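Local coordinates for protein beta-xylanase (Caldicellulosiruptor kristjanssonii, PDB 7NWN) that probably binds plant cell-wall carbohydrates through the family 9 carbohydrate-binding module of a multimodular xylanase-glucuronoyl esterase, at residues A[95-100]-A[188-193]; A[99-104]-A[109-114]; A[63-68]-A[203-208]. All coordinates share one frame; numbering follows the deposited sequence.

Interaction 1. Residues A[95-100]-A[188-193]; sequences EIFLDE and GNAWQN. With CA (calcium ion), chain S.
Phe97 and Ala190 meet by a methyl group laid over an aromatic face. The CB of Ala190 stands 4.1 Å from the centroid of the Phe97 ring and 24° off its normal, displaced toward the rim, which makes a CH-pi contact. Its nearest ring atom is Phe97 CE2, at 3.8 Å from Ala190 CB, and the same CE2 lies 3.7 Å from the carbonyl O of Ala190. With chi1 at -55°, CG of Phe97 is anti to its carbonyl carbon, and the ring projects from the strand toward the loop. The other face of the phenyl ring stacks on His114 of the neighbouring strand, leaving the ring sandwiched between an imidazole and a methyl. With an alanine here, a gap would probably open between strand and loop, and the methyl of Ala190 and His114 would each lose the ring they pack on. The contact thus sets the 188-193 loop, which precedes strand 198-202, against strand 93-99 in one sheet of the beta-sandwich characteristic of family 9 modules. Trp191 touches Phe97 only through its inner atoms: its backbone N is 3.8 Å from Phe97 CE2, while the indole turns away. One indole face is covered by Gln192, whose CG sits 3.2 Å above the plane, over the ring centre. The amide of Gln192 then reaches back, NE2 donating to Asn189 OD1 over 2.8 Å from above the carbonyl plane, and this bond limits rotation of the glutamine chain. Glycols, probably from the crystallisation liquor, lie against Trp191, and one is hydrogen-bonded to Glu95; this would fit a sugar-binding surface, as in related modules that use tryptophan. The Ala190 carbonyl O accepts a hydrogen bond from the hydroxyl of Tyr108.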
# COMPACT_ATOMS: atom_id res chain seq x y z
N GLU A 95 -0.59 6.14 0.79
CA GLU A 95 -1.83 5.71 1.42
C GLU A 95 -2.23 4.37 0.80
O GLU A 95 -2.00 4.14 -0.40
CB GLU A 95 -2.94 6.70 1.07
CG GLU A 95 -2.69 8.10 1.63
CD GLU A 95 -3.80 9.09 1.44
OE1 GLU A 95 -4.89 8.71 0.94
OE2 GLU A 95 -3.58 10.27 1.78
N ILE A 96 -2.79 3.51 1.65
CA ILE A 96 -3.19 2.16 1.28
C ILE A 96 -4.66 2.04 1.69
O ILE A 96 -5.00 2.38 2.80
CB ILE A 96 -2.30 1.09 1.99
CG1 ILE A 96 -0.84 1.22 1.49
CG2 ILE A 96 -2.80 -0.34 1.72
CD1 ILE A 96 0.15 0.67 2.50
N PHE A 97 -5.48 1.57 0.75
CA PHE A 97 -6.90 1.37 0.95
C PHE A 97 -7.20 -0.11 0.75
O PHE A 97 -6.66 -0.70 -0.19
CB PHE A 97 -7.64 2.15 -0.14
CG PHE A 97 -7.34 3.64 -0.28
CD1 PHE A 97 -6.17 4.08 -0.88
CD2 PHE A 97 -8.26 4.59 0.17
CE1 PHE A 97 -5.93 5.43 -1.08
CE2 PHE A 97 -8.04 5.95 -0.03
CZ PHE A 97 -6.87 6.37 -0.65
N LEU A 98 -8.05 -0.69 1.61
CA LEU A 98 -8.44 -2.09 1.46
C LEU A 98 -9.95 -2.27 1.73
O LEU A 98 -10.47 -1.76 2.73
CB LEU A 98 -7.63 -2.94 2.45
CG LEU A 98 -7.61 -4.45 2.18
CD1 LEU A 98 -6.88 -4.78 0.88
CD2 LEU A 98 -7.00 -5.19 3.38
N ASP A 99 -10.62 -2.98 0.82
CA ASP A 99 -12.00 -3.44 1.01
C ASP A 99 -11.89 -4.95 1.17
O ASP A 99 -11.82 -5.67 0.16
CB ASP A 99 -12.85 -3.02 -0.20
CG ASP A 99 -14.28 -3.61 -0.33
OD1 ASP A 99 -14.82 -4.21 0.65
OD2 ASP A 99 -14.81 -3.50 -1.45
N GLU A 100 -11.76 -5.38 2.43
CA GLU A 100 -11.33 -6.73 2.77
C GLU A 100 -12.41 -7.75 2.39
O GLU A 100 -12.08 -8.81 1.88
CB GLU A 100 -11.00 -6.83 4.26
CG GLU A 100 -10.22 -8.08 4.63
CD GLU A 100 -9.85 -8.21 6.09
OE1 GLU A 100 -10.11 -7.28 6.88
OE2 GLU A 100 -9.28 -9.23 6.44
N GLY A 188 -10.36 11.14 -7.40
CA GLY A 188 -10.13 11.82 -6.13
C GLY A 188 -11.04 11.33 -5.02
O GLY A 188 -11.12 11.97 -3.97
N ASN A 189 -11.67 10.15 -5.19
CA ASN A 189 -12.76 9.84 -4.27
C ASN A 189 -12.62 8.55 -3.47
O ASN A 189 -13.49 8.26 -2.64
CB ASN A 189 -14.12 9.94 -4.97
CG ASN A 189 -14.75 11.30 -4.77
OD1 ASN A 189 -14.70 11.86 -3.66
ND2 ASN A 189 -15.30 11.83 -5.84
N ALA A 190 -11.51 7.81 -3.69
CA ALA A 190 -11.22 6.57 -2.97
C ALA A 190 -11.32 6.78 -1.47
O ALA A 190 -11.63 5.84 -0.74
CB ALA A 190 -9.84 6.01 -3.33
N TRP A 191 -11.04 8.01 -1.01
CA TRP A 191 -11.15 8.23 0.43
C TRP A 191 -12.59 8.13 0.95
O TRP A 191 -12.78 8.08 2.18
CB TRP A 191 -10.51 9.55 0.83
CG TRP A 191 -11.25 10.76 0.36
CD1 TRP A 191 -11.22 11.33 -0.88
CD2 TRP A 191 -12.16 11.56 1.16
NE1 TRP A 191 -12.05 12.42 -0.91
CE2 TRP A 191 -12.62 12.61 0.33
CE3 TRP A 191 -12.60 11.50 2.49
CZ2 TRP A 191 -13.51 13.58 0.79
CZ3 TRP A 191 -13.48 12.46 2.94
CH2 TRP A 191 -13.94 13.48 2.10
N GLN A 192 -13.57 8.13 0.03
CA GLN A 192 -14.99 8.24 0.38
C GLN A 192 -15.78 7.05 -0.14
O GLN A 192 -16.81 6.73 0.41
CB GLN A 192 -15.66 9.46 -0.29
CG GLN A 192 -15.40 10.75 0.42
CD GLN A 192 -16.27 11.89 -0.06
OE1 GLN A 192 -17.12 12.34 0.68
NE2 GLN A 192 -16.10 12.32 -1.29
N ASN A 193 -15.27 6.40 -1.19
CA ASN A 193 -16.02 5.47 -2.00
C ASN A 193 -15.20 4.19 -2.29
O ASN A 193 -14.42 4.12 -3.24
CB ASN A 193 -16.47 6.18 -3.28
CG ASN A 193 -17.39 5.34 -4.14
OD1 ASN A 193 -17.64 4.18 -3.87
ND2 ASN A 193 -17.84 5.92 -5.24
CA CA S . -15.74 -3.64 2.51
O HOH W 1 -16.81 -1.91 1.04

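Interaction 2. Residues A[99-104]-A[109-114]; sequences DENFDR and QSDDLH. With CA (calcium ion), chain S; EDO (1,2-ethanediol), chain I.
Asp111 meets Asp99 and Asp103 at a calcium ion that gathers four aspartates of one beta-hairpin, and packs directly against Asn101. Its CG sits between backbone N and carbonyl carbon (chi1 72°), which turns the carboxylate back toward the 99-104 loop, where it chelates calcium with both OD1 (2.5 Å) and OD2 (2.3 Å). OD2 also accepts the backbone N-H of Asn101, at 2.9 Å and nearly straight. The Asn101 amide stacks on this carboxylate, the planes 2° apart and ND2 3.4 Å from Asp111 CG. Asp99 and Asp112, an antiparallel non-hydrogen-bonded pair, point side by side and each give OD1 to the metal, their carboxylate planes steeply inclined to each other. Their remaining oxygens are occupied as well: Asp99 OD2 accepts from Arg104 N, and Asp112 OD2 from Gln109 N at 2.6 Å. Asp103 comes from the direction opposite to Asp111 and binds through OD2, 2.4 Å from calcium. Water 1 completes six oxygen ligands and donates to Asp112 OD2. Four carboxylates packed this closely would probably repel one another strongly without the cation, so calcium is likely to be a main tie between the loop and the start of strand 112-118.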
# COMPACT_ATOMS: atom_id res chain seq x y z
N ASP A 99 -10.62 -2.98 0.82
CA ASP A 99 -12.00 -3.44 1.01
C ASP A 99 -11.89 -4.95 1.17
O ASP A 99 -11.82 -5.67 0.16
CB ASP A 99 -12.85 -3.02 -0.20
CG ASP A 99 -14.28 -3.61 -0.33
OD1 ASP A 99 -14.82 -4.21 0.65
OD2 ASP A 99 -14.81 -3.50 -1.45
N GLU A 100 -11.76 -5.38 2.43
CA GLU A 100 -11.33 -6.73 2.77
C GLU A 100 -12.41 -7.75 2.39
O GLU A 100 -12.08 -8.81 1.88
CB GLU A 100 -11.00 -6.83 4.26
CG GLU A 100 -10.22 -8.08 4.63
CD GLU A 100 -9.85 -8.21 6.09
OE1 GLU A 100 -10.11 -7.28 6.88
OE2 GLU A 100 -9.28 -9.23 6.44
N ASN A 101 -13.69 -7.41 2.61
CA ASN A 101 -14.76 -8.34 2.26
C ASN A 101 -15.14 -8.23 0.78
O ASN A 101 -15.93 -9.02 0.32
CB ASN A 101 -16.02 -8.18 3.12
CG ASN A 101 -15.76 -8.34 4.61
OD1 ASN A 101 -14.83 -9.02 5.05
ND2 ASN A 101 -16.56 -7.67 5.42
N PHE A 102 -14.59 -7.26 0.04
CA PHE A 102 -14.96 -7.05 -1.36
C PHE A 102 -16.46 -6.74 -1.54
O PHE A 102 -17.05 -7.14 -2.55
CB PHE A 102 -14.52 -8.22 -2.22
CG PHE A 102 -14.44 -7.93 -3.69
CD1 PHE A 102 -13.80 -6.80 -4.17
CD2 PHE A 102 -14.99 -8.80 -4.63
CE1 PHE A 102 -13.73 -6.52 -5.53
CE2 PHE A 102 -14.89 -8.54 -5.99
CZ PHE A 102 -14.26 -7.40 -6.44
N ASP A 103 -17.06 -5.98 -0.62
CA ASP A 103 -18.41 -5.44 -0.74
C ASP A 103 -18.55 -4.46 -1.89
O ASP A 103 -19.59 -4.42 -2.53
CB ASP A 103 -18.81 -4.62 0.48
CG ASP A 103 -18.58 -5.38 1.75
OD1 ASP A 103 -19.18 -6.45 1.90
OD2 ASP A 103 -17.80 -4.89 2.57
N ARG A 104 -17.51 -3.65 -2.15
CA ARG A 104 -17.60 -2.63 -3.19
C ARG A 104 -18.76 -1.67 -2.91
O ARG A 104 -19.39 -1.19 -3.84
CB ARG A 104 -17.85 -3.28 -4.55
CG ARG A 104 -16.63 -3.89 -5.23
CD ARG A 104 -17.03 -5.05 -6.13
NE ARG A 104 -17.74 -6.09 -5.37
CZ ARG A 104 -18.27 -7.19 -5.88
NH1 ARG A 104 -18.18 -7.43 -7.18
NH2 ARG A 104 -18.88 -8.06 -5.10
N GLN A 109 -17.63 0.85 4.75
CA GLN A 109 -18.24 -0.07 5.71
C GLN A 109 -17.25 -0.35 6.85
O GLN A 109 -16.14 0.20 6.88
CB GLN A 109 -18.61 -1.37 4.99
CG GLN A 109 -19.25 -1.18 3.63
CD GLN A 109 -20.61 -0.54 3.79
OE1 GLN A 109 -20.91 0.47 3.16
NE2 GLN A 109 -21.43 -1.09 4.67
N SER A 110 -17.67 -1.22 7.78
CA SER A 110 -16.93 -1.55 8.99
C SER A 110 -15.61 -2.28 8.68
O SER A 110 -14.70 -2.23 9.49
CB SER A 110 -17.78 -2.40 9.92
OG SER A 110 -18.12 -3.61 9.26
N ASP A 111 -15.53 -2.97 7.53
CA ASP A 111 -14.34 -3.71 7.15
C ASP A 111 -13.40 -2.89 6.24
O ASP A 111 -12.42 -3.45 5.74
CB ASP A 111 -14.76 -4.96 6.38
CG ASP A 111 -15.28 -4.60 5.00
OD1 ASP A 111 -16.23 -3.75 4.94
OD2 ASP A 111 -14.66 -5.07 3.98
N ASP A 112 -13.73 -1.63 5.90
CA ASP A 112 -12.93 -0.88 4.93
C ASP A 112 -11.78 -0.15 5.63
O ASP A 112 -11.92 0.27 6.77
CB ASP A 112 -13.79 0.03 4.05
CG ASP A 112 -14.81 -0.74 3.21
OD1 ASP A 112 -14.41 -1.73 2.57
OD2 ASP A 112 -15.98 -0.32 3.18
N LEU A 113 -10.61 -0.14 5.00
CA LEU A 113 -9.41 0.40 5.65
C LEU A 113 -8.82 1.49 4.76
O LEU A 113 -8.77 1.35 3.53
CB LEU A 113 -8.38 -0.71 5.88
CG LEU A 113 -8.87 -1.97 6.64
CD1 LEU A 113 -7.74 -2.99 6.74
CD2 LEU A 113 -9.43 -1.65 8.03
N HIS A 114 -8.32 2.54 5.44
CA HIS A 114 -7.57 3.58 4.75
C HIS A 114 -6.46 4.09 5.69
O HIS A 114 -6.74 4.75 6.69
CB HIS A 114 -8.52 4.69 4.25
CG HIS A 114 -7.85 5.80 3.53
ND1 HIS A 114 -8.43 7.05 3.38
CD2 HIS A 114 -6.63 5.88 2.95
CE1 HIS A 114 -7.62 7.83 2.73
NE2 HIS A 114 -6.52 7.15 2.45
CA CA S . -15.74 -3.64 2.51
C1 EDO I . -14.57 1.61 9.37
O1 EDO I . -14.19 1.82 7.97
C2 EDO I . -13.63 1.72 10.56
O2 EDO I . -13.20 3.03 10.97
O HOH W 2 -11.32 -5.26 7.81
O HOH W 1 -16.81 -1.91 1.04

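Interaction 3. Residues A[63-68]-A[203-208]; sequences LMWDDN and KGRSDN. With EDO (1,2-ethanediol), chain J.
With chi1 at 70°, Trp65 holds its CG between the backbone N and the carbonyl carbon, and the indole extends toward the 203-208 segment, while Arg205 is stretched from CG to NE and carries its guanidinium across to Asp67. The indole NE1 donates to the carbonyl O of Lys203 over 2.8 Å; this oxygen lies at the ring edge, near its plane, although the donor is tilted from the carbonyl plane. Further along the indole, CH2 touches CB of Arg205 at 3.8 Å, where the arginine chain crosses the ring system at about a right angle. Arg205 then grips Asp67 side-on with two nitrogens: NE reaches OD1 at 2.7 Å, on its syn lone pair, and NH2 reaches OD2 at 3.0 Å. The planes of carboxylate and guanidinium are 35° apart, so the pair is twisted. Asp66 OD1 accepts the backbone N-H of Asn68 at 2.8 Å, an Asx turn. Tyr27 meets Trp65 edge-to-face and adds a weak bond to Asp67 OD1. The chain following strand 198-202 is thereby held to the edge strand of the four-stranded sheet and the turn after it by one neutral bond and one two-pronged salt bridge, each charge probably offsetting the other.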
# COMPACT_ATOMS: atom_id res chain seq x y z
N LEU A 63 3.24 -6.20 -3.89
CA LEU A 63 2.28 -6.71 -2.94
C LEU A 63 2.65 -8.16 -2.69
O LEU A 63 3.17 -8.81 -3.60
CB LEU A 63 0.86 -6.65 -3.55
CG LEU A 63 0.25 -5.25 -3.71
CD1 LEU A 63 -1.22 -5.33 -4.21
CD2 LEU A 63 0.32 -4.48 -2.40
N MET A 64 2.29 -8.65 -1.50
CA MET A 64 2.51 -10.05 -1.15
C MET A 64 1.49 -10.36 -0.07
O MET A 64 1.05 -9.44 0.62
CB MET A 64 3.95 -10.23 -0.65
CG MET A 64 4.45 -11.68 -0.65
SD MET A 64 6.26 -11.80 -0.40
CE MET A 64 6.86 -11.00 -1.86
N TRP A 65 1.06 -11.62 0.06
CA TRP A 65 0.16 -11.98 1.15
C TRP A 65 0.62 -13.25 1.85
O TRP A 65 1.26 -14.10 1.24
CB TRP A 65 -1.26 -12.20 0.63
CG TRP A 65 -1.44 -13.44 -0.20
CD1 TRP A 65 -1.07 -13.63 -1.51
CD2 TRP A 65 -2.08 -14.66 0.21
NE1 TRP A 65 -1.44 -14.88 -1.94
CE2 TRP A 65 -2.09 -15.52 -0.91
CE3 TRP A 65 -2.66 -15.09 1.42
CZ2 TRP A 65 -2.62 -16.82 -0.84
CZ3 TRP A 65 -3.25 -16.35 1.47
CH2 TRP A 65 -3.18 -17.21 0.37
N ASP A 66 0.26 -13.35 3.12
CA ASP A 66 0.40 -14.60 3.83
C ASP A 66 -0.91 -14.89 4.57
O ASP A 66 -1.84 -14.10 4.51
CB ASP A 66 1.67 -14.65 4.70
CG ASP A 66 1.68 -13.78 5.94
OD1 ASP A 66 0.60 -13.45 6.48
OD2 ASP A 66 2.79 -13.51 6.43
N ASP A 67 -0.91 -15.96 5.37
CA ASP A 67 -2.12 -16.40 6.04
C ASP A 67 -2.70 -15.30 6.92
O ASP A 67 -3.89 -15.39 7.19
CB ASP A 67 -1.91 -17.65 6.91
CG ASP A 67 -1.61 -18.88 6.05
OD1 ASP A 67 -1.83 -18.84 4.81
OD2 ASP A 67 -1.09 -19.83 6.61
N ASN A 68 -1.87 -14.35 7.42
CA ASN A 68 -2.33 -13.42 8.43
C ASN A 68 -2.43 -11.96 7.94
O ASN A 68 -2.89 -11.10 8.70
CB ASN A 68 -1.41 -13.44 9.66
CG ASN A 68 -1.27 -14.85 10.21
OD1 ASN A 68 -2.28 -15.45 10.56
ND2 ASN A 68 -0.04 -15.36 10.30
N LYS A 203 -3.08 -15.43 -4.90
CA LYS A 203 -2.74 -16.76 -5.43
C LYS A 203 -1.42 -17.28 -4.81
O LYS A 203 -0.71 -16.57 -4.06
CB LYS A 203 -2.59 -16.59 -6.94
CG LYS A 203 -1.37 -15.78 -7.38
CD LYS A 203 -1.17 -15.83 -8.88
CE LYS A 203 0.14 -15.30 -9.41
NZ LYS A 203 1.28 -15.84 -8.65
N GLY A 204 -1.12 -18.57 -5.08
CA GLY A 204 0.22 -19.15 -5.00
C GLY A 204 0.50 -19.84 -3.67
O GLY A 204 1.65 -20.17 -3.38
N ARG A 205 -0.50 -19.98 -2.79
CA ARG A 205 -0.20 -20.65 -1.54
C ARG A 205 -0.24 -22.16 -1.78
O ARG A 205 -1.24 -22.64 -2.30
CB ARG A 205 -1.26 -20.34 -0.48
CG ARG A 205 -0.84 -20.83 0.89
CD ARG A 205 -2.02 -20.67 1.79
NE ARG A 205 -1.62 -20.93 3.14
CZ ARG A 205 -1.69 -22.13 3.71
NH1 ARG A 205 -2.17 -23.16 3.03
NH2 ARG A 205 -1.29 -22.27 4.96
N SER A 206 0.79 -22.89 -1.37
CA SER A 206 0.76 -24.34 -1.48
C SER A 206 -0.34 -24.93 -0.60
O SER A 206 -0.60 -24.43 0.50
CB SER A 206 2.03 -24.96 -1.06
OG SER A 206 1.77 -26.31 -0.78
N ASP A 207 -0.93 -26.03 -1.07
CA ASP A 207 -1.95 -26.70 -0.28
C ASP A 207 -1.31 -27.60 0.77
O ASP A 207 -1.75 -27.63 1.92
CB ASP A 207 -3.02 -27.33 -1.18
CG ASP A 207 -4.00 -26.28 -1.66
OD1 ASP A 207 -4.63 -25.64 -0.80
OD2 ASP A 207 -4.09 -26.08 -2.89
N ASN A 208 -0.22 -28.26 0.39
CA ASN A 208 0.46 -29.25 1.22
C ASN A 208 1.30 -28.51 2.26
O ASN A 208 0.97 -28.55 3.44
CB ASN A 208 1.27 -30.21 0.35
CG ASN A 208 0.94 -30.08 -1.13
OD1 ASN A 208 -0.22 -29.93 -1.50
ND2 ASN A 208 1.94 -30.12 -1.99
C1 EDO J . -5.59 -15.07 11.06
O1 EDO J . -5.76 -15.61 9.76
C2 EDO J . -6.39 -13.85 11.28
O2 EDO J . -7.72 -14.12 11.71

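Overall arrangement
Interactions 1 and 2 adjoin, their centres 9 Å apart: they share Asp99 and Glu100, and Asp99 binds the calcium ion at the end of strand 93-99, which pairs with strand 112-118. His114, of interaction 2, joins them by a hydrogen bond to Glu95. Interaction 3 lies apart, its centre 24 Å from that of interaction 1 and 20 Å from that of interaction 2. It involves the other sheet, through edge strand 58-66. Along the chain, 63-68 comes first, then 95-100 running into 99-104, then 109-114, 188-193 and finally 203-208, so interaction 3 spans the others. One end of the mixed sheet is tied by calcium, while 203-208, near the C-terminus, is fastened to the edge of the other sheet.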